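Long-range contacts in dTDP-4-dehydrorhamnose 3-epimerase (Streptomyces niveus, PDB 2C0Z), which works as a dTDP-6-deoxy-D-xylo-4-hexulose 3-epimerase that, together with NovU, makes dTDP-4-keto-6-deoxy-5-C-methyl-L-lyxo-hexose for the antibiotic novobiocin: residues 83-88 against 137-142; 92-97 against 124-129; 153-158 against 181-186. All coordinates share one frame; numbering follows the deposited sequence.

Contact 1. Residues 83-88 against 137-142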
loop_
_atom_site.group_PDB
_atom_site.type_symbol
_atom_site.label_atom_id
_atom_site.label_comp_id
_atom_site.label_asym_id
_atom_site.label_seq_id
_atom_site.Cartn_x
_atom_site.Cartn_y
_atom_site.Cartn_z
ATOM N N VAL A 83 6.378 -0.332 6.225
ATOM C CA VAL A 83 6.640 -1.399 5.273
ATOM C C VAL A 83 5.847 -2.660 5.565
ATOM O O VAL A 83 5.754 -3.089 6.712
ATOM C CB VAL A 83 8.147 -1.679 5.087
ATOM C CG1 VAL A 83 8.782 -2.220 6.341
ATOM C CG2 VAL A 83 8.394 -2.607 3.898
ATOM N N THR A 84 5.326 -3.288 4.499
ATOM C CA THR A 84 4.666 -4.572 4.630
ATOM C C THR A 84 4.908 -5.451 3.421
ATOM O O THR A 84 5.261 -4.960 2.348
ATOM C CB THR A 84 3.154 -4.347 4.870
ATOM O OG1 THR A 84 2.562 -5.534 5.364
ATOM C CG2 THR A 84 2.382 -4.038 3.605
ATOM N N CYS A 85 4.779 -6.756 3.591
ATOM C CA CYS A 85 4.907 -7.675 2.458
ATOM C C CYS A 85 3.534 -8.138 2.023
ATOM O O CYS A 85 2.782 -8.712 2.807
ATOM C CB CYS A 85 5.789 -8.850 2.823
ATOM S SG CYS A 85 5.881 -10.127 1.537
ATOM N N VAL A 86 3.193 -7.801 0.786
ATOM C CA VAL A 86 1.837 -8.054 0.255
ATOM C C VAL A 86 1.758 -9.356 -0.541
ATOM O O VAL A 86 0.665 -9.824 -0.869
ATOM C CB VAL A 86 1.298 -6.896 -0.560
ATOM C CG1 VAL A 86 1.123 -5.632 0.311
ATOM C CG2 VAL A 86 2.150 -6.620 -1.768
ATOM N N ARG A 87 2.900 -9.940 -0.872
ATOM C CA ARG A 87 2.951 -11.225 -1.563
ATOM C C ARG A 87 4.260 -11.889 -1.246
ATOM O O ARG A 87 5.316 -11.264 -1.348
ATOM C CB ARG A 87 2.828 -11.019 -3.064
ATOM C CG ARG A 87 2.901 -12.268 -3.929
ATOM C CD ARG A 87 3.087 -11.835 -5.362
ATOM N NE ARG A 87 2.771 -12.804 -6.371
ATOM C CZ ARG A 87 2.487 -12.492 -7.662
ATOM N NH1 ARG A 87 2.462 -11.192 -8.152
ATOM N NH2 ARG A 87 2.211 -13.506 -8.477
ATOM N N GLY A 88 4.212 -13.146 -0.881
ATOM C CA GLY A 88 5.416 -13.866 -0.570
ATOM C C GLY A 88 5.863 -13.653 0.862
ATOM O O GLY A 88 5.048 -13.479 1.777
ATOM N N ALA A 137 9.050 -11.988 -3.936
ATOM C CA ALA A 137 8.348 -11.313 -2.817
ATOM C C ALA A 137 8.082 -9.856 -3.159
ATOM O O ALA A 137 8.923 -9.201 -3.753
ATOM C CB ALA A 137 9.181 -11.386 -1.558
ATOM N N THR A 138 6.918 -9.347 -2.760
ATOM C CA THR A 138 6.523 -7.984 -3.048
ATOM C C THR A 138 6.325 -7.193 -1.757
ATOM O O THR A 138 5.507 -7.573 -0.915
ATOM C CB THR A 138 5.180 -8.010 -3.816
ATOM O OG1 THR A 138 5.309 -8.821 -5.005
ATOM C CG2 THR A 138 4.797 -6.603 -4.284
ATOM N N LEU A 139 7.095 -6.122 -1.599
ATOM C CA LEU A 139 6.987 -5.213 -0.474
ATOM C C LEU A 139 6.257 -3.959 -0.918
ATOM O O LEU A 139 6.421 -3.508 -2.052
ATOM C CB LEU A 139 8.363 -4.826 0.061
ATOM C CG LEU A 139 9.126 -5.952 0.692
ATOM C CD1 LEU A 139 10.406 -5.369 1.257
ATOM C CD2 LEU A 139 8.301 -6.605 1.755
ATOM N N CYS A 140 5.421 -3.422 -0.029
ATOM C CA CYS A 140 4.773 -2.146 -0.210
ATOM C C CYS A 140 5.248 -1.216 0.895
ATOM O O CYS A 140 5.310 -1.626 2.070
ATOM C CB CYS A 140 3.260 -2.324 -0.155
ATOM S SG CYS A 140 2.335 -0.821 -0.463
ATOM N N TYR A 141 5.620 0.004 0.541
ATOM C CA TYR A 141 6.224 0.947 1.471
ATOM C C TYR A 141 5.441 2.241 1.396
ATOM O O TYR A 141 5.144 2.716 0.296
ATOM C CB TYR A 141 7.688 1.330 1.058
ATOM C CG TYR A 141 8.662 0.263 0.651
ATOM C CD1 TYR A 141 8.514 -0.404 -0.548
ATOM C CD2 TYR A 141 9.776 -0.016 1.426
ATOM C CE1 TYR A 141 9.434 -1.351 -0.973
ATOM C CE2 TYR A 141 10.712 -0.966 1.016
ATOM C CZ TYR A 141 10.526 -1.630 -0.180
ATOM O OH TYR A 141 11.428 -2.591 -0.619
ATOM N N LEU A 142 5.112 2.807 2.543
ATOM C CA LEU A 142 4.630 4.178 2.644
ATOM C C LEU A 142 5.721 5.007 3.314
ATOM O O LEU A 142 6.249 4.606 4.367
ATOM C CB LEU A 142 3.346 4.243 3.440
ATOM C CG LEU A 142 2.272 3.204 3.093
ATOM C CD1 LEU A 142 1.059 3.368 4.005
ATOM C CD2 LEU A 142 1.855 3.309 1.650
HETATM O O HOH W 1 3.256 -8.706 -6.813
#
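L139 and C85 pack tightly across two antiparallel strands: the CD2 methyl of L139 comes within 3.5 Å of C85 CB and also meets the carbonyl oxygen of T84. CG of the leucine lies beside its own backbone N (chi1 -67°), and it is CD2 rather than CB that comes up to the neighbouring strand. Further along this face, V83 and Y141 lie side by side and point the same way; in one of the two conformers of V83, CG2 comes 3.8 Å from Y141 CD2, obliquely to the ring, a contact the other conformer may not keep. The phenol OH is hydrogen-bonded to S60 OG on the adjacent strand, and the ring rests on H128 and F130.

The opposite face carries T84, R87, T138 and C140. T138 sets CG2 anti to the backbone N and OG1 beside it (chi1 -56°), which gives its two branches different partners. The methyl CG2 touches V86 CG2 at 3.7 Å, while OG1 runs beside CB and CD of R87. The extended arginine then carries its guanidinium beyond the threonine, where a water in its plane bonds NH1 at 2.9 Å and T138 OG1 at 2.7 Å. The same NH1 forms a salt bridge with D114 of the second subunit, and V86 packs on V86 of that subunit.

T84 and C140 exchange a reciprocal pair of backbone bonds. Beyond C85 the register slips by one residue: V86 N donates to T138 O, whereas R87 O accepts from T138 N at 2.9 Å. V86 and R87 thus both face T138, forming a classic beta bulge at the subunit interface. Y141, by similarity the proton donor, stands on the face of this RmlC-like cupin sheet that is turned toward the probable substrate site.

Contact 2. Residues 92-97 against 124-129; sequences DVVVDL and EGIGHG
The probable substrate pocket of this cupin contains H128, a substrate-binding residue by similarity, and its imidazole is held by D92 from the neighbouring antiparallel strand. H128 NE2 donates to D92 OD1 at a short 2.5 Å, with the acceptor at the ring edge and close to the ring plane. The carboxylate is approached on its syn side, and its plane is turned 37° from that of the imidazole, so the two groups are twisted rather than coplanar. The torsions make this meeting possible: CG of H128 lies opposite its backbone N (chi1 180°), and D92 has a similarly extended first torsion. The bond helps fix the rotation of the imidazole, and the histidine side chain also touches L122 of strand 119-122.

Backbone bonds zip the strands together in two reciprocal pairs, V93 with G129 and V95 with G127. G127 N reaches V95 O at 2.8 Å, in the plane of that carbonyl, whereas V95 N meets G127 O from above its plane. These strands, 89-96 and 126-132, are adjacent inner strands of the five-stranded sheet of the RmlC-like cupin fold.

On the face shared with H128, I126 reaches diagonally across: its CG2 lies 3.9 Å from V94 CB and 3.6 Å from V95 O. Its other branch sends CD1 obliquely past the carboxylate of D96, 4.0 Å from OD1. That acid is engaged by T103 and S101 through OD2 and by R98 through OD1.

At the end of the ladder L97 curls over the partner strand. G127 carries no side chain, and L97 CD1 comes to 3.8 Å from its CA. Nearer its own backbone, L97 CB sits 3.5 Å from G125 O, and the leucine also packs against F72 of strand 67-73.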
loop_
_atom_site.group_PDB
_atom_site.type_symbol
_atom_site.label_atom_id
_atom_site.label_comp_id
_atom_site.label_asym_id
_atom_site.label_seq_id
_atom_site.Cartn_x
_atom_site.Cartn_y
_atom_site.Cartn_z
ATOM N N ASP A 92 12.843 -9.079 6.956
ATOM C CA ASP A 92 12.980 -7.626 6.963
ATOM C C ASP A 92 13.875 -7.192 8.109
ATOM O O ASP A 92 13.713 -7.641 9.242
ATOM C CB ASP A 92 11.596 -6.998 7.139
ATOM C CG ASP A 92 11.628 -5.524 6.933
ATOM O OD1 ASP A 92 11.600 -5.135 5.737
ATOM O OD2 ASP A 92 11.762 -4.718 7.888
ATOM N N VAL A 93 14.807 -6.305 7.830
ATOM C CA VAL A 93 15.814 -5.894 8.833
ATOM C C VAL A 93 15.846 -4.400 8.999
ATOM O O VAL A 93 15.922 -3.626 8.018
ATOM C CB VAL A 93 17.207 -6.425 8.439
ATOM C CG1 VAL A 93 18.314 -5.940 9.371
ATOM C CG2 VAL A 93 17.183 -7.925 8.422
ATOM N N VAL A 94 15.788 -3.981 10.252
ATOM C CA VAL A 94 16.016 -2.588 10.612
ATOM C C VAL A 94 17.359 -2.490 11.331
ATOM O O VAL A 94 17.770 -3.400 12.080
ATOM C CB VAL A 94 14.883 -1.984 11.471
ATOM C CG1 VAL A 94 13.585 -1.870 10.671
ATOM C CG2 VAL A 94 14.630 -2.812 12.713
ATOM N N VAL A 95 18.046 -1.385 11.093
ATOM C CA VAL A 95 19.403 -1.183 11.628
ATOM C C VAL A 95 19.461 0.191 12.241
ATOM O O VAL A 95 19.105 1.174 11.591
ATOM C CB VAL A 95 20.444 -1.281 10.531
ATOM C CG1 VAL A 95 21.874 -1.081 11.128
ATOM C CG2 VAL A 95 20.290 -2.618 9.800
ATOM N N ASP A 96 19.866 0.276 13.501
ATOM C CA ASP A 96 20.008 1.583 14.121
ATOM C C ASP A 96 21.302 2.229 13.710
ATOM O O ASP A 96 22.352 1.823 14.182
ATOM C CB ASP A 96 19.935 1.455 15.634
ATOM C CG ASP A 96 19.708 2.769 16.331
ATOM O OD1 ASP A 96 19.933 3.852 15.726
ATOM O OD2 ASP A 96 19.284 2.790 17.508
ATOM N N LEU A 97 21.219 3.258 12.856
ATOM C CA LEU A 97 22.399 3.946 12.317
ATOM C C LEU A 97 22.670 5.260 13.049
ATOM O O LEU A 97 23.519 6.045 12.614
ATOM C CB LEU A 97 22.197 4.190 10.817
ATOM C CG LEU A 97 22.097 2.916 9.970
ATOM C CD1 LEU A 97 21.766 3.318 8.532
ATOM C CD2 LEU A 97 23.366 2.100 10.036
ATOM N N GLU A 124 13.059 8.172 11.540
ATOM C CA GLU A 124 14.203 8.790 10.901
ATOM C C GLU A 124 15.520 8.275 11.483
ATOM O O GLU A 124 15.641 7.972 12.679
ATOM C CB GLU A 124 14.122 10.314 11.053
ATOM C CG GLU A 124 12.879 10.968 10.482
ATOM C CD GLU A 124 11.581 10.877 11.314
ATOM O OE1 GLU A 124 11.486 10.241 12.414
ATOM O OE2 GLU A 124 10.582 11.458 10.812
ATOM N N GLY A 125 16.491 8.125 10.605
ATOM C CA GLY A 125 17.827 7.685 10.993
ATOM C C GLY A 125 18.009 6.176 11.066
ATOM O O GLY A 125 19.109 5.702 11.354
ATOM N N ILE A 126 16.924 5.428 10.855
ATOM C CA ILE A 126 16.929 3.971 10.878
ATOM C C ILE A 126 17.156 3.455 9.496
ATOM O O ILE A 126 16.567 3.938 8.520
ATOM C CB ILE A 126 15.607 3.405 11.471
ATOM C CG1 ILE A 126 15.362 3.967 12.873
ATOM C CG2 ILE A 126 15.615 1.893 11.481
ATOM C CD1 ILE A 126 16.451 3.635 13.833
ATOM N N GLY A 127 18.069 2.503 9.367
ATOM C CA GLY A 127 18.330 1.866 8.100
ATOM C C GLY A 127 17.443 0.651 7.867
ATOM O O GLY A 127 16.947 0.030 8.801
ATOM N N HIS A 128 17.241 0.323 6.607
ATOM C CA HIS A 128 16.322 -0.743 6.237
ATOM C C HIS A 128 16.960 -1.626 5.181
ATOM O O HIS A 128 17.592 -1.163 4.227
ATOM C CB HIS A 128 15.011 -0.152 5.729
ATOM C CG HIS A 128 14.015 -1.190 5.322
ATOM N ND1 HIS A 128 13.653 -1.394 4.006
ATOM C CD2 HIS A 128 13.329 -2.104 6.053
ATOM C CE1 HIS A 128 12.798 -2.405 3.947
ATOM N NE2 HIS A 128 12.586 -2.854 5.173
ATOM N N GLY A 129 16.714 -2.908 5.301
ATOM C CA GLY A 129 17.062 -3.876 4.297
ATOM C C GLY A 129 16.155 -5.090 4.380
ATOM O O GLY A 129 15.363 -5.244 5.318
#

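Contact 3. Residues 153-158 against 181-186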
loop_
_atom_site.group_PDB
_atom_site.type_symbol
_atom_site.label_atom_id
_atom_site.label_comp_id
_atom_site.label_asym_id
_atom_site.label_seq_id
_atom_site.Cartn_x
_atom_site.Cartn_y
_atom_site.Cartn_z
ATOM N N HIS A 153 21.238 7.186 1.156
ATOM C CA HIS A 153 22.534 6.557 1.245
ATOM C C HIS A 153 22.399 5.146 1.787
ATOM O O HIS A 153 21.282 4.656 2.006
ATOM C CB HIS A 153 23.438 7.442 2.082
ATOM C CG HIS A 153 23.575 8.817 1.502
ATOM N ND1 HIS A 153 23.195 9.964 2.163
ATOM C CD2 HIS A 153 23.998 9.210 0.279
ATOM C CE1 HIS A 153 23.420 11.004 1.384
ATOM N NE2 HIS A 153 23.886 10.571 0.229
ATOM N N GLY A 154 23.529 4.476 1.951
ATOM C CA GLY A 154 23.476 3.132 2.483
ATOM C C GLY A 154 24.765 2.655 3.096
ATOM O O GLY A 154 25.814 3.298 2.951
ATOM N N VAL A 155 24.661 1.535 3.796
ATOM C CA VAL A 155 25.829 0.797 4.220
ATOM C C VAL A 155 25.753 -0.636 3.695
ATOM O O VAL A 155 24.695 -1.140 3.315
ATOM C CB VAL A 155 26.058 0.884 5.754
ATOM C CG1 VAL A 155 26.117 2.312 6.247
ATOM C CG2 VAL A 155 25.070 0.134 6.508
ATOM N N HIS A 156 26.890 -1.295 3.674
ATOM C CA HIS A 156 27.002 -2.618 3.102
ATOM C C HIS A 156 26.196 -3.628 3.906
ATOM O O HIS A 156 26.363 -3.733 5.124
ATOM C CB HIS A 156 28.456 -3.061 3.051
ATOM C CG HIS A 156 28.706 -4.109 2.030
ATOM N ND1 HIS A 156 28.266 -5.404 2.172
ATOM C CD2 HIS A 156 29.374 -4.061 0.853
ATOM C CE1 HIS A 156 28.621 -6.101 1.109
ATOM N NE2 HIS A 156 29.315 -5.315 0.305
ATOM N N PRO A 157 25.298 -4.367 3.254
ATOM C CA PRO A 157 24.465 -5.319 4.010
ATOM C C PRO A 157 25.221 -6.522 4.575
ATOM O O PRO A 157 24.694 -7.204 5.451
ATOM C CB PRO A 157 23.409 -5.747 2.981
ATOM C CG PRO A 157 24.032 -5.556 1.695
ATOM C CD PRO A 157 24.972 -4.363 1.812
ATOM N N LEU A 158 26.458 -6.753 4.116
ATOM C CA LEU A 158 27.311 -7.779 4.703
ATOM C C LEU A 158 28.350 -7.184 5.667
ATOM O O LEU A 158 29.337 -7.844 6.022
ATOM C CB LEU A 158 27.988 -8.610 3.591
ATOM C CG LEU A 158 27.051 -9.196 2.533
ATOM C CD1 LEU A 158 27.870 -10.073 1.557
ATOM C CD2 LEU A 158 25.957 -9.985 3.124
ATOM N N LEU A 181 29.646 1.505 1.590
ATOM C CA LEU A 181 30.588 1.603 2.698
ATOM C C LEU A 181 30.224 0.656 3.811
ATOM O O LEU A 181 29.048 0.415 4.096
ATOM C CB LEU A 181 30.586 3.010 3.275
ATOM C CG LEU A 181 31.143 4.152 2.425
ATOM C CD1 LEU A 181 31.315 5.376 3.270
ATOM C CD2 LEU A 181 32.390 3.786 1.787
ATOM N N LEU A 182 31.246 0.124 4.460
ATOM C CA LEU A 182 31.076 -0.472 5.786
ATOM C C LEU A 182 30.519 0.544 6.761
ATOM O O LEU A 182 30.710 1.747 6.613
ATOM C CB LEU A 182 32.385 -1.002 6.312
ATOM C CG LEU A 182 33.031 -2.058 5.440
ATOM C CD1 LEU A 182 34.255 -2.586 6.174
ATOM C CD2 LEU A 182 32.073 -3.168 5.138
ATOM N N LEU A 183 29.820 0.040 7.776
ATOM C CA LEU A 183 29.262 0.899 8.813
ATOM C C LEU A 183 30.330 1.845 9.417
ATOM O O LEU A 183 30.104 3.027 9.525
ATOM C CB LEU A 183 28.601 0.052 9.908
ATOM C CG LEU A 183 27.951 0.833 11.052
ATOM C CD1 LEU A 183 26.714 1.546 10.522
ATOM C CD2 LEU A 183 27.617 -0.083 12.206
ATOM N N ALA A 184 31.482 1.294 9.772
ATOM C CA ALA A 184 32.554 2.068 10.390
ATOM C C ALA A 184 33.151 3.082 9.417
ATOM O O ALA A 184 33.563 4.175 9.844
ATOM C CB ALA A 184 33.644 1.131 10.912
ATOM N N GLU A 185 33.171 2.732 8.122
ATOM C CA GLU A 185 33.625 3.670 7.096
ATOM C C GLU A 185 32.668 4.860 6.961
ATOM O O GLU A 185 33.089 6.002 6.811
ATOM C CB GLU A 185 33.834 2.960 5.754
ATOM C CG GLU A 185 34.955 1.957 5.758
ATOM C CD GLU A 185 34.984 1.079 4.522
ATOM O OE1 GLU A 185 33.980 1.023 3.753
ATOM O OE2 GLU A 185 36.028 0.416 4.318
ATOM N N ALA A 186 31.362 4.591 6.979
ATOM C CA ALA A 186 30.361 5.634 6.914
ATOM C C ALA A 186 30.458 6.518 8.135
ATOM O O ALA A 186 30.416 7.734 8.045
ATOM C CB ALA A 186 28.978 5.007 6.821
HETATM O O HOH W 2 27.775 3.705 0.940
#
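The imidazole of H156, a residue that meets L181 through its backbone N and L182 through CB, is engaged at its edge: L158 N donates to H156 ND1 at 3.0 Å, within 6° of the ring plane. This bond fixes the ring's rotation and keeps its ND1 edge turned along its own chain. CB makes the side-chain contact with the other segment, lying 4.2 Å from L182 CD2. The other flat group, the carboxylate of E185, is approached from above its plane by L182 N, which donates to OE1.

That second bond brings the side chain of E185 back to the backbone N of L182, the N-cap residue of helix 183-188. A186 N bonds to L182 O in the first helical turn, and L183 N is held by D159 OD1. The helix start lies beside the chain leaving strand 152-154, the outermost strand, within this chain, of the five-stranded sheet in this RmlC-like cupin.

Across the contact, the direct backbone link is H156 N to L181 O at 2.8 Å, the donor being tilted 35° from the carbonyl plane. The same oxygen lies 3.2 Å from V155 CA, so L181 O sits over the V155-H156 junction.

V155 supplies the apolar part of the joint. Its CG1, beside the backbone N and opposite the carbonyl carbon (chi1 -54°), reaches the helix, 4.0 Å from A186 CB and somewhat farther from the CD1 methyl of L183. V155 also packs on I70 of strand 67-73, linking helix to sheet, while L183 leans on the loop residues L97 and Y104.

Next to V155, G154 lies near H71, the proton acceptor by similarity. A water completes the junction, donating to G154 O at 2.8 Å and accepting from L181 N at 3.0 Å.

Overall arrangement
From the N terminus, strand 81-87 supplies the first half of contact 1 and strand 89-96, next in the chain, the first half of contact 2. Contact 2 closes first, when strand 126-132 returns to 89-96; contact 1 closes with the following strand, 136-143, so contact 2 is nested within its loop. Contact 3 opens afterwards, in series, joining the end of strand 152-154 to helix 183-188. Contacts 1 and 2 lie on the two facing sheets of the cupin and meet where Y141 touches H128. Contact 3 lies across the chain's centre from contact 1, and touches contact 2 through L97 and L183.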